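Local coordinates for BZZ1 protein (Saccharomyces cerevisiae, PDB 1ZUU) that is the first SH3 domain of a protein that works in endocytosis and vacuolar trafficking and, with type I myosins, restores actin polarity after salt stress, at residues A[18-23]-A[40-45]. Numbering follows the deposited sequence.
Sequences ITITPG and INNDTT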
loop_
_atom_site.group_PDB
_atom_site.type_symbol
_atom_site.label_atom_id
_atom_site.label_comp_id
_atom_site.label_asym_id
_atom_site.label_seq_id
_atom_site.Cartn_x
_atom_site.Cartn_y
_atom_site.Cartn_z
ATOM N N ILE A 18 0.200 2.893 -5.898
ATOM C CA ILE A 18 1.508 2.247 -6.048
ATOM C C ILE A 18 1.320 0.730 -6.046
ATOM O O ILE A 18 0.305 0.173 -5.626
ATOM C CB ILE A 18 2.522 2.647 -4.959
ATOM C CG1 ILE A 18 2.063 2.284 -3.579
ATOM C CG2 ILE A 18 2.830 4.119 -5.072
ATOM C CD1 ILE A 18 3.177 2.373 -2.529
ATOM N N THR A 19 2.372 0.054 -6.545
ATOM C CA THR A 19 2.459 -1.371 -6.531
ATOM C C THR A 19 2.959 -1.888 -5.182
ATOM O O THR A 19 3.857 -1.337 -4.572
ATOM C CB THR A 19 3.388 -1.830 -7.678
ATOM O OG1 THR A 19 2.749 -1.481 -8.883
ATOM C CG2 THR A 19 3.742 -3.309 -7.636
ATOM N N ILE A 20 2.354 -3.011 -4.748
ATOM C CA ILE A 20 2.777 -3.744 -3.586
ATOM C C ILE A 20 2.813 -5.235 -3.916
ATOM O O ILE A 20 1.944 -5.749 -4.615
ATOM C CB ILE A 20 1.861 -3.481 -2.341
ATOM C CG1 ILE A 20 0.370 -3.549 -2.734
ATOM C CG2 ILE A 20 2.242 -2.208 -1.668
ATOM C CD1 ILE A 20 -0.591 -3.637 -1.571
ATOM N N THR A 21 3.777 -5.938 -3.324
ATOM C CA THR A 21 3.846 -7.378 -3.437
ATOM C C THR A 21 4.180 -7.973 -2.085
ATOM O O THR A 21 4.876 -7.360 -1.271
ATOM C CB THR A 21 4.866 -7.840 -4.504
ATOM O OG1 THR A 21 6.200 -7.487 -4.126
ATOM C CG2 THR A 21 4.513 -7.354 -5.871
ATOM N N PRO A 22 3.688 -9.200 -1.810
ATOM C CA PRO A 22 4.030 -9.874 -0.505
ATOM C C PRO A 22 5.517 -9.839 -0.278
ATOM O O PRO A 22 6.312 -10.152 -1.187
ATOM C CB PRO A 22 3.462 -11.290 -0.723
ATOM C CG PRO A 22 2.224 -11.039 -1.566
ATOM C CD PRO A 22 2.700 -9.992 -2.585
ATOM N N GLY A 23 5.902 -9.470 0.937
ATOM C CA GLY A 23 7.301 -9.342 1.311
ATOM C C GLY A 23 7.870 -7.931 1.259
ATOM O O GLY A 23 8.929 -7.691 1.788
ATOM N N ILE A 40 0.282 4.660 1.773
ATOM C CA ILE A 40 1.450 4.044 2.354
ATOM C C ILE A 40 2.713 4.513 1.579
ATOM O O ILE A 40 2.642 5.001 0.458
ATOM C CB ILE A 40 1.364 2.473 2.341
ATOM C CG1 ILE A 40 1.326 1.955 0.904
ATOM C CG2 ILE A 40 0.206 1.987 3.172
ATOM C CD1 ILE A 40 1.711 0.466 0.800
ATOM N N ASN A 41 3.841 4.203 2.222
ATOM C CA ASN A 41 5.126 4.135 1.546
ATOM C C ASN A 41 5.499 2.658 1.348
ATOM O O ASN A 41 5.295 1.860 2.273
ATOM C CB ASN A 41 6.219 4.813 2.350
ATOM C CG ASN A 41 5.836 6.201 2.807
ATOM O OD1 ASN A 41 5.676 7.116 2.003
ATOM N ND2 ASN A 41 5.588 6.335 4.115
ATOM N N ASN A 42 6.057 2.347 0.206
ATOM C CA ASN A 42 6.677 1.050 -0.037
ATOM C C ASN A 42 8.178 1.332 -0.022
ATOM O O ASN A 42 8.721 1.866 -0.970
ATOM C CB ASN A 42 6.185 0.460 -1.353
ATOM C CG ASN A 42 6.698 -0.938 -1.608
ATOM O OD1 ASN A 42 7.778 -1.312 -1.108
ATOM N ND2 ASN A 42 5.924 -1.746 -2.351
ATOM N N ASP A 43 8.839 0.978 1.109
ATOM C CA ASP A 43 10.274 1.231 1.204
ATOM C C ASP A 43 11.069 0.241 0.357
ATOM O O ASP A 43 12.215 0.577 -0.024
ATOM C CB ASP A 43 10.775 1.292 2.654
ATOM C CG ASP A 43 10.422 2.603 3.384
ATOM O OD1 ASP A 43 9.892 3.530 2.735
ATOM O OD2 ASP A 43 10.684 2.697 4.619
ATOM N N THR A 44 10.542 -0.921 0.051
ATOM C CA THR A 44 11.220 -1.819 -0.890
ATOM C C THR A 44 11.355 -1.167 -2.257
ATOM O O THR A 44 12.415 -1.232 -2.902
ATOM C CB THR A 44 10.498 -3.160 -0.974
ATOM O OG1 THR A 44 10.609 -3.799 0.311
ATOM C CG2 THR A 44 11.067 -4.037 -2.068
ATOM N N THR A 45 10.283 -0.523 -2.762
ATOM C CA THR A 45 10.302 0.035 -4.113
ATOM C C THR A 45 10.685 1.532 -4.143
ATOM O O THR A 45 11.058 2.013 -5.228
ATOM C CB THR A 45 8.927 -0.147 -4.772
ATOM O OG1 THR A 45 8.021 0.661 -4.064
ATOM C CG2 THR A 45 8.498 -1.600 -4.797
HETATM O O HOH W 1 5.658 0.611 -5.278
#
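At the carboxamide of Asn42, the methyl CG2 of Ile20 comes obliquely at the nitrogen end, offset to one side of the amide plane, 3.8 Å from ND2; on the other side the backbone N of Thr45 stands over the oxygen end. At the CB end, nearly in the amide plane, the tip methyl of Ile18 arrives, CD1 to Asn42 CB 3.8 Å. The nitrogen edge reaches across to the returning arm of the RT loop, Ile18 to Ile20: Asn42 ND2 donates to Thr19 O at 3.1 Å. That bond is bent (143° at the hydrogen) and meets a lone pair in the carbonyl plane, the acceptor standing 18° out of the amide plane. Having CG anti to the backbone N (chi1 -175°) carries the amide over toward 18-23. OD1 turns back on its own loop and accepts from Thr45 N at 3.1 Å; the donor comes from well above the carbonyl plane, in an Asx motif that closes the distal turn. Water 1 donates to Thr19 O and pairs with Thr45 OG1, each at 2.7 Å, so two donors grip this oxygen.

In the apolar layer, Ile20 CG2 meets Ile40 CD1 at 3.7 Å, the side chains crossing at about a right angle, and Ile18 CD1 rests against Ile40 CG1 at 3.9 Å. All three isoleucines also touch Val51 of strand 47-52, which places this layer in the SH3 barrel core. Asp24 OD2, in the diverging turn, also accepts from ND2, and from Thr21 N.

A leucine in place of Asn42 would probably leave Thr19 O with water alone among these donors, Asp24 without its amide and Thr45 N without its side-chain acceptor. Chemically, one buried amide couples the RT-loop arm, the diverging turn and the distal loop by hydrogen bonds where the hydrophobic core gives way to solvent.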